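Local coordinates for putative hemoglobin-like oxygen-binding protein (PDB 4UUR) that carries a heme b group and, as a group II truncated hemoglobin, probably binds oxygen reversibly at its iron, at residues I44-E49 with P53-H58; F69-S74 with A85-P90; K115-E120 with E128-S133. All blocks are in the same frame, centred on the assembly; numbering follows the deposited sequence.

Contact 1. Residues I44-E49 with P53-H58; sequences IMATDE and PLYDMH. With HEM (protoporphyrin IX containing Fe), chain C.
On the distal side of the heme, where a water takes the sixth position on iron, Met45 of helix 31-45 and the adjacent Ala46 pack against Leu54, Tyr55 and His58 of the short helix 52-56 and the turn after it. Ala46 sits over one face of the Tyr55 ring: its CA, nearly above the centre, stands 3.6 Å from the ring centroid in a CH-pi contact, and its CB touches CE1 at 3.5 Å. Alanine suits this place because its small side chain lets its CA come close over the ring. A glycine in place of Tyr55 would probably leave Ala46 without its aromatic platform and open a gap beside Met45 CG. In Met45, unbranched and flexible, two extended torsions carry SD to within 3.6 Å of His58 CE1, obliquely to the ring, and a bend about the CG-SD bond (chi3 -63°) turns CE onto Leu54 CD2 at 3.8 Å. His58 ND1 donates in the ring plane to Leu54 O (2.9 Å), and one face of the ring looks onto heme CMA. Leu54 CD1 reaches heme CMB at 3.4 Å. Helix 103-120 backs the corner, with Cys112 against Met45 and Trp109 against Leu54.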
loop_
_atom_site.group_PDB
_atom_site.type_symbol
_atom_site.label_atom_id
_atom_site.label_comp_id
_atom_site.label_asym_id
_atom_site.label_seq_id
_atom_site.Cartn_x
_atom_site.Cartn_y
_atom_site.Cartn_z
ATOM N N ILE A 44 10.254 4.833 2.000
ATOM C CA ILE A 44 10.109 6.156 1.428
ATOM C C ILE A 44 9.245 7.028 2.332
ATOM O O ILE A 44 9.585 8.199 2.570
ATOM C CB ILE A 44 9.481 6.067 0.037
ATOM C CG1 ILE A 44 10.516 5.513 -0.949
ATOM C CG2 ILE A 44 8.913 7.408 -0.414
ATOM C CD1 ILE A 44 9.922 5.073 -2.261
ATOM N N MET A 45 8.140 6.458 2.834
ATOM C CA MET A 45 7.250 7.187 3.706
ATOM C C MET A 45 7.991 7.745 4.907
ATOM O O MET A 45 7.687 8.863 5.357
ATOM C CB MET A 45 6.130 6.285 4.236
ATOM C CG MET A 45 5.159 6.980 5.206
ATOM S SD MET A 45 4.015 5.866 6.024
ATOM C CE MET A 45 3.056 5.198 4.652
ATOM N N ALA A 46 8.908 6.931 5.446
ATOM C CA ALA A 46 9.602 7.224 6.697
ATOM C C ALA A 46 10.694 8.315 6.595
ATOM O O ALA A 46 11.246 8.757 7.607
ATOM C CB ALA A 46 10.195 5.941 7.291
ATOM N N THR A 47 11.000 8.762 5.398
ATOM C CA THR A 47 12.047 9.729 5.247
ATOM C C THR A 47 11.729 10.884 4.361
ATOM O O THR A 47 12.500 11.786 4.264
ATOM C CB THR A 47 13.291 9.044 4.696
ATOM O OG1 THR A 47 12.968 8.331 3.474
ATOM C CG2 THR A 47 13.857 8.101 5.783
ATOM N N ASP A 48 10.620 10.833 3.661
ATOM C CA ASP A 48 10.379 11.841 2.671
ATOM C C ASP A 48 9.569 12.904 3.374
ATOM O O ASP A 48 8.683 12.579 4.179
ATOM C CB ASP A 48 9.642 11.274 1.481
ATOM C CG ASP A 48 9.276 12.332 0.477
ATOM O OD1 ASP A 48 8.407 13.184 0.783
ATOM O OD2 ASP A 48 9.825 12.282 -0.642
ATOM N N GLU A 49 9.875 14.161 3.059
ATOM C CA GLU A 49 9.365 15.297 3.839
ATOM C C GLU A 49 7.893 15.431 3.627
ATOM O O GLU A 49 7.121 15.410 4.565
ATOM C CB GLU A 49 10.073 16.617 3.485
ATOM C CG GLU A 49 9.580 17.777 4.346
ATOM C CD GLU A 49 9.848 19.159 3.775
ATOM O OE1 GLU A 49 10.300 19.273 2.603
ATOM O OE2 GLU A 49 9.586 20.139 4.522
ATOM N N PRO A 53 3.567 13.822 7.676
ATOM C CA PRO A 53 2.283 13.743 8.364
ATOM C C PRO A 53 1.670 12.343 8.321
ATOM O O PRO A 53 1.284 11.812 9.339
ATOM C CB PRO A 53 1.446 14.775 7.629
ATOM C CG PRO A 53 2.473 15.791 7.200
ATOM C CD PRO A 53 3.596 14.932 6.709
ATOM N N LEU A 54 1.674 11.718 7.156
ATOM C CA LEU A 54 1.234 10.342 7.046
ATOM C C LEU A 54 2.082 9.398 7.894
ATOM O O LEU A 54 1.561 8.505 8.554
ATOM C CB LEU A 54 1.230 9.941 5.579
ATOM C CG LEU A 54 0.964 8.477 5.237
ATOM C CD1 LEU A 54 -0.357 8.011 5.786
ATOM C CD2 LEU A 54 1.031 8.290 3.720
ATOM N N TYR A 55 3.388 9.610 7.902
ATOM C CA TYR A 55 4.299 8.828 8.673
ATOM C C TYR A 55 4.013 8.891 10.183
ATOM O O TYR A 55 4.021 7.873 10.893
ATOM C CB TYR A 55 5.717 9.307 8.401
ATOM C CG TYR A 55 6.796 8.523 9.128
ATOM C CD1 TYR A 55 6.782 7.119 9.180
ATOM C CD2 TYR A 55 7.855 9.180 9.739
ATOM C CE1 TYR A 55 7.794 6.416 9.844
ATOM C CE2 TYR A 55 8.839 8.480 10.425
ATOM C CZ TYR A 55 8.810 7.116 10.456
ATOM O OH TYR A 55 9.810 6.468 11.106
ATOM N N ASP A 56 3.764 10.088 10.655
ATOM C CA ASP A 56 3.444 10.359 12.058
ATOM C C ASP A 56 2.120 9.696 12.580
ATOM O O ASP A 56 1.889 9.579 13.773
ATOM C CB ASP A 56 3.388 11.880 12.241
ATOM C CG ASP A 56 4.791 12.551 12.134
ATOM O OD1 ASP A 56 5.825 11.812 12.158
ATOM O OD2 ASP A 56 4.844 13.819 12.033
ATOM N N MET A 57 1.259 9.237 11.705
ATOM C CA MET A 57 0.124 8.473 12.143
ATOM C C MET A 57 0.539 7.027 12.499
ATOM O O MET A 57 -0.246 6.247 13.079
ATOM C CB MET A 57 -0.906 8.426 11.036
ATOM C CG MET A 57 -1.396 9.766 10.539
ATOM S SD MET A 57 -2.543 9.458 9.193
ATOM C CE MET A 57 -4.026 9.000 10.081
ATOM N N HIS A 58 1.769 6.664 12.175
ATOM C CA HIS A 58 2.203 5.295 12.430
ATOM C C HIS A 58 3.048 5.212 13.707
ATOM O O HIS A 58 4.155 5.693 13.728
ATOM C CB HIS A 58 3.016 4.772 11.252
ATOM C CG HIS A 58 2.224 4.593 9.991
ATOM N ND1 HIS A 58 1.843 5.652 9.185
ATOM C CD2 HIS A 58 1.762 3.472 9.390
ATOM C CE1 HIS A 58 1.176 5.181 8.144
ATOM N NE2 HIS A 58 1.133 3.860 8.238
HETATM C CHA HEM C . -3.364 0.381 8.155
HETATM C CHB HEM C . -3.174 5.100 6.970
HETATM C CHC HEM C . -4.682 3.893 2.514
HETATM C CHD HEM C . -3.880 -0.705 3.524
HETATM C C1A HEM C . -3.213 1.754 8.226
HETATM C C2A HEM C . -2.833 2.457 9.371
HETATM C C3A HEM C . -2.759 3.773 9.026
HETATM C C4A HEM C . -3.113 3.912 7.664
HETATM C CMA HEM C . -2.379 4.926 9.947
HETATM C CAA HEM C . -2.552 1.902 10.753
HETATM C CBA HEM C . -1.463 0.830 10.757
HETATM C CGA HEM C . -0.623 0.765 12.015
HETATM O O1A HEM C . 0.173 1.649 12.396
HETATM O O2A HEM C . -0.703 -0.281 12.679
HETATM C C1B HEM C . -3.618 5.173 5.639
HETATM C C2B HEM C . -3.938 6.386 4.957
HETATM C C3B HEM C . -4.376 6.046 3.703
HETATM C C4B HEM C . -4.360 4.586 3.677
HETATM C CMB HEM C . -3.733 7.765 5.559
HETATM C CAB HEM C . -4.881 6.756 2.486
HETATM C CBB HEM C . -5.173 8.015 2.501
HETATM C C1C HEM C . -4.512 2.526 2.335
HETATM C C2C HEM C . -4.629 1.814 1.130
HETATM C C3C HEM C . -4.421 0.493 1.446
HETATM C C4C HEM C . -4.133 0.432 2.830
HETATM C CMC HEM C . -4.982 2.432 -0.216
HETATM C CAC HEM C . -4.385 -0.709 0.584
HETATM C CBC HEM C . -4.401 -0.634 -0.742
HETATM C C1D HEM C . -3.731 -0.718 4.875
HETATM C C2D HEM C . -3.656 -1.986 5.596
HETATM C C3D HEM C . -3.512 -1.680 6.867
HETATM C C4D HEM C . -3.516 -0.227 6.930
HETATM C CMD HEM C . -3.737 -3.392 5.066
HETATM C CAD HEM C . -3.444 -2.657 8.028
HETATM C CBD HEM C . -4.874 -2.732 8.572
HETATM C CGD HEM C . -5.069 -3.744 9.706
HETATM O O1D HEM C . -4.117 -4.328 10.246
HETATM O O2D HEM C . -6.203 -4.025 10.145
HETATM N NA HEM C . -3.337 2.665 7.171
HETATM N NB HEM C . -3.884 4.167 4.830
HETATM N NC HEM C . -4.184 1.681 3.321
HETATM N ND HEM C . -3.593 0.304 5.690
HETATM FE FE HEM C . -3.743 2.135 5.285
HETATM O O HOH W 1 -1.588 2.150 4.880
#

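Contact 2. Residues F69-S74 with A85-P90; sequences FFEFLS and AKHGHP. With HEM (protoporphyrin IX containing Fe), chain C.
Glu71 and His87 supply the polar part of this contact. His87 NE2 donates to Glu71 OE1 over 2.9 Å. The N-H...O angle is 149°, and the oxygen lies in the imidazole plane, met nearly along its own C-O axis. Carboxylate and ring are almost coplanar, 16° apart. Glutamate has the length for this: with CG beside the backbone N (chi1 -80°) and the chain extended beyond it, the carboxylate reaches past the helix surface to the histidine. Its other oxygen, OE2, accepts from Gln67 one turn earlier, so both oxygens are engaged and the group's rotation is probably restricted. The carboxylate probably favours the imidazole tautomer with a proton on NE2.

A looser electrostatic term comes from Lys86, whose NZ stays 4.3 Å from Glu71 OE2, beyond a salt bridge; its aliphatic CG lies over one face of the His87 ring, off centre.

The apolar part is small. Pro90 CG meets the edge of the Phe72 ring at CE1, 4.1 Å away, a compact ring against a flat one. Farther round the same ring, CE2 touches heme CAC at 3.6 Å, while Phe69 CE1 comes to 4.0 Å from heme CHD. Between His87 and Pro90 the chain turns through Gly88, whose positive phi would press a side chain against the preceding carbonyl.

Together these residues tie helix 63-76 to the segment leading toward the heme-binding Arg95 and the axial ligand His96, in the heme pocket of a truncated globin, where helix 63-76 contributes aromatic side chains to the wall.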
loop_
_atom_site.group_PDB
_atom_site.type_symbol
_atom_site.label_atom_id
_atom_site.label_comp_id
_atom_site.label_asym_id
_atom_site.label_seq_id
_atom_site.Cartn_x
_atom_site.Cartn_y
_atom_site.Cartn_z
ATOM N N PHE A 69 0.961 -5.190 5.788
ATOM C CA PHE A 69 0.721 -4.644 4.445
ATOM C C PHE A 69 1.182 -5.643 3.391
ATOM O O PHE A 69 0.516 -5.802 2.391
ATOM C CB PHE A 69 1.461 -3.325 4.246
ATOM C CG PHE A 69 1.100 -2.599 2.978
ATOM C CD1 PHE A 69 -0.206 -2.295 2.676
ATOM C CD2 PHE A 69 2.065 -2.159 2.131
ATOM C CE1 PHE A 69 -0.554 -1.628 1.511
ATOM C CE2 PHE A 69 1.765 -1.433 1.011
ATOM C CZ PHE A 69 0.448 -1.172 0.687
ATOM N N PHE A 70 2.318 -6.295 3.606
ATOM C CA PHE A 70 2.787 -7.348 2.688
ATOM C C PHE A 70 1.745 -8.465 2.537
ATOM O O PHE A 70 1.343 -8.811 1.405
ATOM C CB PHE A 70 4.098 -7.952 3.182
ATOM C CG PHE A 70 4.359 -9.340 2.675
ATOM C CD1 PHE A 70 4.620 -9.571 1.326
ATOM C CD2 PHE A 70 4.378 -10.425 3.553
ATOM C CE1 PHE A 70 4.869 -10.856 0.858
ATOM C CE2 PHE A 70 4.620 -11.715 3.095
ATOM C CZ PHE A 70 4.854 -11.932 1.743
ATOM N N GLU A 71 1.315 -9.009 3.684
ATOM C CA GLU A 71 0.265 -10.012 3.735
ATOM C C GLU A 71 -0.900 -9.560 2.924
ATOM O O GLU A 71 -1.469 -10.349 2.183
ATOM C CB GLU A 71 -0.186 -10.274 5.180
ATOM C CG GLU A 71 0.733 -11.201 5.951
ATOM C CD GLU A 71 0.709 -10.981 7.463
ATOM O OE1 GLU A 71 -0.281 -10.491 8.077
ATOM O OE2 GLU A 71 1.736 -11.290 8.062
ATOM N N PHE A 72 -1.251 -8.278 3.018
ATOM C CA PHE A 72 -2.392 -7.783 2.223
ATOM C C PHE A 72 -2.108 -7.817 0.749
ATOM O O PHE A 72 -2.939 -8.307 -0.034
ATOM C CB PHE A 72 -2.826 -6.392 2.626
ATOM C CG PHE A 72 -3.776 -5.759 1.667
ATOM C CD1 PHE A 72 -5.132 -6.085 1.683
ATOM C CD2 PHE A 72 -3.315 -4.805 0.745
ATOM C CE1 PHE A 72 -6.009 -5.471 0.788
ATOM C CE2 PHE A 72 -4.170 -4.189 -0.129
ATOM C CZ PHE A 72 -5.523 -4.518 -0.112
ATOM N N LEU A 73 -0.927 -7.321 0.385
ATOM C CA LEU A 73 -0.491 -7.278 -1.025
ATOM C C LEU A 73 -0.404 -8.671 -1.651
ATOM O O LEU A 73 -0.792 -8.836 -2.779
ATOM C CB LEU A 73 0.853 -6.551 -1.192
ATOM C CG LEU A 73 0.780 -5.050 -1.017
ATOM C CD1 LEU A 73 2.160 -4.432 -1.227
ATOM C CD2 LEU A 73 -0.251 -4.459 -1.946
ATOM N N SER A 74 0.089 -9.667 -0.933
ATOM C CA SER A 74 0.117 -10.994 -1.522
ATOM C C SER A 74 -1.256 -11.438 -2.085
ATOM O O SER A 74 -1.318 -11.928 -3.189
ATOM C CB SER A 74 0.629 -12.039 -0.562
ATOM O OG SER A 74 0.330 -13.332 -1.102
ATOM N N ALA A 85 -6.389 -14.851 5.372
ATOM C CA ALA A 85 -6.125 -16.017 6.213
ATOM C C ALA A 85 -5.972 -15.620 7.672
ATOM O O ALA A 85 -6.482 -16.285 8.558
ATOM C CB ALA A 85 -4.865 -16.755 5.763
ATOM N N LYS A 86 -5.238 -14.556 7.928
ATOM C CA LYS A 86 -4.800 -14.265 9.283
ATOM C C LYS A 86 -5.622 -13.182 9.977
ATOM O O LYS A 86 -5.695 -13.175 11.196
ATOM C CB LYS A 86 -3.332 -13.857 9.250
ATOM C CG LYS A 86 -2.623 -13.875 10.597
ATOM C CD LYS A 86 -1.116 -13.744 10.427
ATOM C CE LYS A 86 -0.583 -14.757 9.420
ATOM N NZ LYS A 86 0.801 -15.177 9.759
ATOM N N HIS A 87 -6.225 -12.267 9.217
ATOM C CA HIS A 87 -6.918 -11.107 9.794
ATOM C C HIS A 87 -8.366 -10.978 9.333
ATOM O O HIS A 87 -9.042 -10.072 9.803
ATOM C CB HIS A 87 -6.155 -9.787 9.461
ATOM C CG HIS A 87 -4.686 -9.827 9.786
ATOM N ND1 HIS A 87 -4.191 -9.589 11.052
ATOM C CD2 HIS A 87 -3.607 -10.096 9.012
ATOM C CE1 HIS A 87 -2.877 -9.719 11.049
ATOM N NE2 HIS A 87 -2.496 -10.028 9.823
ATOM N N GLY A 88 -8.849 -11.843 8.427
ATOM C CA GLY A 88 -10.204 -11.703 7.857
ATOM C C GLY A 88 -10.282 -10.738 6.677
ATOM O O GLY A 88 -9.277 -10.196 6.253
ATOM N N HIS A 89 -11.480 -10.506 6.149
ATOM C CA HIS A 89 -11.662 -9.660 4.959
ATOM C C HIS A 89 -11.161 -8.205 5.115
ATOM O O HIS A 89 -11.393 -7.585 6.143
ATOM C CB HIS A 89 -13.141 -9.643 4.538
ATOM C CG HIS A 89 -13.650 -10.978 4.082
ATOM N ND1 HIS A 89 -13.393 -11.482 2.823
ATOM C CD2 HIS A 89 -14.387 -11.919 4.720
ATOM C CE1 HIS A 89 -13.956 -12.671 2.701
ATOM N NE2 HIS A 89 -14.566 -12.960 3.839
ATOM N N PRO A 90 -10.483 -7.658 4.082
ATOM C CA PRO A 90 -10.017 -6.278 3.986
ATOM C C PRO A 90 -10.891 -5.162 4.576
ATOM O O PRO A 90 -10.438 -4.412 5.438
ATOM C CB PRO A 90 -9.885 -6.094 2.485
ATOM C CG PRO A 90 -9.365 -7.418 2.042
ATOM C CD PRO A 90 -9.936 -8.449 2.968
HETATM C CHA HEM C . -3.364 0.381 8.155
HETATM C CHB HEM C . -3.174 5.100 6.970
HETATM C CHC HEM C . -4.682 3.893 2.514
HETATM C CHD HEM C . -3.880 -0.705 3.524
HETATM C C1A HEM C . -3.213 1.754 8.226
HETATM C C2A HEM C . -2.833 2.457 9.371
HETATM C C3A HEM C . -2.759 3.773 9.026
HETATM C C4A HEM C . -3.113 3.912 7.664
HETATM C CMA HEM C . -2.379 4.926 9.947
HETATM C CAA HEM C . -2.552 1.902 10.753
HETATM C CBA HEM C . -1.463 0.830 10.757
HETATM C CGA HEM C . -0.623 0.765 12.015
HETATM O O1A HEM C . 0.173 1.649 12.396
HETATM O O2A HEM C . -0.703 -0.281 12.679
HETATM C C1B HEM C . -3.618 5.173 5.639
HETATM C C2B HEM C . -3.938 6.386 4.957
HETATM C C3B HEM C . -4.376 6.046 3.703
HETATM C C4B HEM C . -4.360 4.586 3.677
HETATM C CMB HEM C . -3.733 7.765 5.559
HETATM C CAB HEM C . -4.881 6.756 2.486
HETATM C CBB HEM C . -5.173 8.015 2.501
HETATM C C1C HEM C . -4.512 2.526 2.335
HETATM C C2C HEM C . -4.629 1.814 1.130
HETATM C C3C HEM C . -4.421 0.493 1.446
HETATM C C4C HEM C . -4.133 0.432 2.830
HETATM C CMC HEM C . -4.982 2.432 -0.216
HETATM C CAC HEM C . -4.385 -0.709 0.584
HETATM C CBC HEM C . -4.401 -0.634 -0.742
HETATM C C1D HEM C . -3.731 -0.718 4.875
HETATM C C2D HEM C . -3.656 -1.986 5.596
HETATM C C3D HEM C . -3.512 -1.680 6.867
HETATM C C4D HEM C . -3.516 -0.227 6.930
HETATM C CMD HEM C . -3.737 -3.392 5.066
HETATM C CAD HEM C . -3.444 -2.657 8.028
HETATM C CBD HEM C . -4.874 -2.732 8.572
HETATM C CGD HEM C . -5.069 -3.744 9.706
HETATM O O1D HEM C . -4.117 -4.328 10.246
HETATM O O2D HEM C . -6.203 -4.025 10.145
HETATM N NA HEM C . -3.337 2.665 7.171
HETATM N NB HEM C . -3.884 4.167 4.830
HETATM N NC HEM C . -4.184 1.681 3.321
HETATM N ND HEM C . -3.593 0.304 5.690
HETATM FE FE HEM C . -3.743 2.135 5.285
HETATM O O HOH W 1 -1.588 2.150 4.880
#

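Contact 3. Residues K115-E120 with E128-S133; sequences KTLDLE and EGLKQS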
loop_
_atom_site.group_PDB
_atom_site.type_symbol
_atom_site.label_atom_id
_atom_site.label_comp_id
_atom_site.label_asym_id
_atom_site.label_seq_id
_atom_site.Cartn_x
_atom_site.Cartn_y
_atom_site.Cartn_z
ATOM N N LYS A 115 5.897 6.565 -6.307
ATOM C CA LYS A 115 7.346 6.425 -6.280
ATOM C C LYS A 115 7.814 4.976 -6.156
ATOM O O LYS A 115 8.824 4.579 -6.792
ATOM C CB LYS A 115 7.914 7.237 -5.136
ATOM C CG LYS A 115 7.829 8.738 -5.382
ATOM C CD LYS A 115 8.520 9.509 -4.274
ATOM C CE LYS A 115 9.827 10.140 -4.736
ATOM N NZ LYS A 115 9.507 11.433 -5.420
ATOM N N THR A 116 7.093 4.197 -5.332
ATOM C CA THR A 116 7.390 2.801 -5.127
ATOM C C THR A 116 7.186 1.996 -6.421
ATOM O O THR A 116 8.018 1.165 -6.792
ATOM C CB THR A 116 6.455 2.225 -4.020
ATOM O OG1 THR A 116 6.789 2.842 -2.766
ATOM C CG2 THR A 116 6.558 0.683 -3.897
ATOM N N LEU A 117 6.039 2.186 -7.052
ATOM C CA LEU A 117 5.682 1.433 -8.250
ATOM C C LEU A 117 6.566 1.772 -9.462
ATOM O O LEU A 117 6.934 0.857 -10.213
ATOM C CB LEU A 117 4.208 1.626 -8.601
ATOM C CG LEU A 117 3.270 1.008 -7.558
ATOM C CD1 LEU A 117 1.836 1.357 -7.852
ATOM C CD2 LEU A 117 3.422 -0.479 -7.487
ATOM N N ASP A 118 6.954 3.037 -9.607
ATOM C CA ASP A 118 8.010 3.388 -10.569
ATOM C C ASP A 118 9.290 2.574 -10.351
ATOM O O ASP A 118 9.914 2.102 -11.311
ATOM C CB ASP A 118 8.362 4.902 -10.531
ATOM C CG ASP A 118 7.297 5.754 -11.178
ATOM O OD1 ASP A 118 6.352 5.167 -11.734
ATOM O OD2 ASP A 118 7.356 7.004 -11.083
ATOM N N LEU A 119 9.714 2.415 -9.109
ATOM C CA LEU A 119 10.965 1.690 -8.924
ATOM C C LEU A 119 10.783 0.167 -8.970
ATOM O O LEU A 119 11.720 -0.542 -9.276
ATOM C CB LEU A 119 11.649 2.109 -7.632
ATOM C CG LEU A 119 12.338 3.463 -7.661
ATOM C CD1 LEU A 119 12.397 4.056 -6.280
ATOM C CD2 LEU A 119 13.711 3.364 -8.247
ATOM N N GLU A 120 9.600 -0.352 -8.694
ATOM C CA GLU A 120 9.483 -1.829 -8.451
ATOM C C GLU A 120 8.869 -2.554 -9.604
ATOM O O GLU A 120 9.020 -3.757 -9.722
ATOM C CB GLU A 120 8.681 -2.158 -7.159
ATOM C CG GLU A 120 9.353 -1.691 -5.869
ATOM C CD GLU A 120 10.681 -2.421 -5.574
ATOM O OE1 GLU A 120 10.795 -3.637 -5.878
ATOM O OE2 GLU A 120 11.621 -1.800 -5.020
ATOM N N GLU A 128 1.032 1.217 -14.600
ATOM C CA GLU A 128 -0.063 2.194 -14.727
ATOM C C GLU A 128 -1.382 1.579 -14.233
ATOM O O GLU A 128 -2.197 2.244 -13.594
ATOM C CB GLU A 128 -0.193 2.679 -16.182
ATOM C CG GLU A 128 -1.228 3.774 -16.422
ATOM C CD GLU A 128 -0.982 5.037 -15.606
ATOM O OE1 GLU A 128 0.182 5.424 -15.385
ATOM O OE2 GLU A 128 -1.962 5.661 -15.184
ATOM N N GLY A 129 -1.591 0.309 -14.524
ATOM C CA GLY A 129 -2.725 -0.402 -13.933
ATOM C C GLY A 129 -2.722 -0.358 -12.404
ATOM O O GLY A 129 -3.745 -0.043 -11.765
ATOM N N LEU A 130 -1.571 -0.635 -11.801
ATOM C CA LEU A 130 -1.501 -0.652 -10.320
ATOM C C LEU A 130 -1.685 0.733 -9.729
ATOM O O LEU A 130 -2.386 0.883 -8.733
ATOM C CB LEU A 130 -0.227 -1.289 -9.822
ATOM C CG LEU A 130 -0.138 -2.762 -10.191
ATOM C CD1 LEU A 130 1.259 -3.316 -9.911
ATOM C CD2 LEU A 130 -1.195 -3.575 -9.456
ATOM N N LYS A 131 -1.123 1.742 -10.364
ATOM C CA LYS A 131 -1.281 3.102 -9.878
ATOM C C LYS A 131 -2.741 3.539 -9.812
ATOM O O LYS A 131 -3.142 4.215 -8.872
ATOM C CB LYS A 131 -0.526 4.115 -10.757
ATOM C CG LYS A 131 0.950 4.252 -10.472
ATOM C CD LYS A 131 1.630 5.214 -11.448
ATOM C CE LYS A 131 3.101 5.345 -11.110
ATOM N NZ LYS A 131 3.906 6.009 -12.154
ATOM N N GLN A 132 -3.503 3.217 -10.855
ATOM C CA GLN A 132 -4.910 3.632 -10.946
ATOM C C GLN A 132 -5.687 2.892 -9.894
ATOM O O GLN A 132 -6.418 3.517 -9.164
ATOM C CB GLN A 132 -5.506 3.374 -12.345
ATOM C CG GLN A 132 -4.964 4.332 -13.410
ATOM C CD GLN A 132 -5.213 5.794 -13.038
ATOM O OE1 GLN A 132 -6.291 6.132 -12.571
ATOM N NE2 GLN A 132 -4.207 6.654 -13.212
ATOM N N SER A 133 -5.476 1.582 -9.777
ATOM C CA SER A 133 -6.240 0.782 -8.825
ATOM C C SER A 133 -5.957 1.094 -7.313
ATOM O O SER A 133 -6.886 1.156 -6.476
ATOM C CB SER A 133 -6.125 -0.686 -9.157
ATOM O OG SER A 133 -4.815 -1.162 -8.995
#
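Charge pairing at the outer side of this contact joins Asp118 to Lys131. Lys131 NZ donates to Asp118 OD1 over 2.6 Å in a salt bridge, arriving on the syn side of the carboxylate and 17° out of its plane; OD2 of Asp118 is farther from the ammonium, at 3.7 Å. The lysine makes the greater part of the reach. Its CG sits beside the backbone N (chi1 -82°), and every later torsion is close to 180°, which lays the straight chain across the gap between the helices and meets the short aspartate at about a right angle. A long, flexible side chain opposite a short acid suits two helices whose axes stay 10.1 Å apart. Asp118 also touches Arg127, so a second basic residue stands near the acid and would probably favour its charged form.

The apolar layer lies beneath the ion pair. Leu117 points at the other helix, and one branch does all the touching: CD1 rests 3.9 Å from Leu130 CB and 4.0 Å from Lys131 CG. The lysine thus has two roles, its first methylene beyond CB resting on the leucine while its charged end stays with Asp118. The same methyl, Leu117 CD1, also lies 3.9 Å from Lys131 N, against the backbone of the facing helix. Leucine suits the place as a buried apolar side chain long enough to cross to that helix. Leu130 likewise faces inward, and Phe134, one turn farther along helix 124-141, adds an aromatic partner for Leu117.

The helix segments run antiparallel at 163°, a helical hairpin of the kind formed by the last two helices, G and H, in the globin fold.

In the fold
The three contacts follow one another along the chain, and two of them line the heme pocket. Contacts 1 and 2 both touch the heme, at different parts of its rim: contact 1 through Leu54, Met57 and His58, contact 2 through Phe69 and Phe72. Their centres are 22 Å apart and their nearest atoms about 8 Å; the two reach the porphyrin without meeting each other. Contact 3 stands back from the site, the side chain of Leu117 being about 10 Å from the heme, yet it meets contact 1 directly: Ile44 CD1 packs on Thr116 OG1 at 3.9 Å. Contacts 2 and 3, on opposite sides of the chain's centre, do not touch.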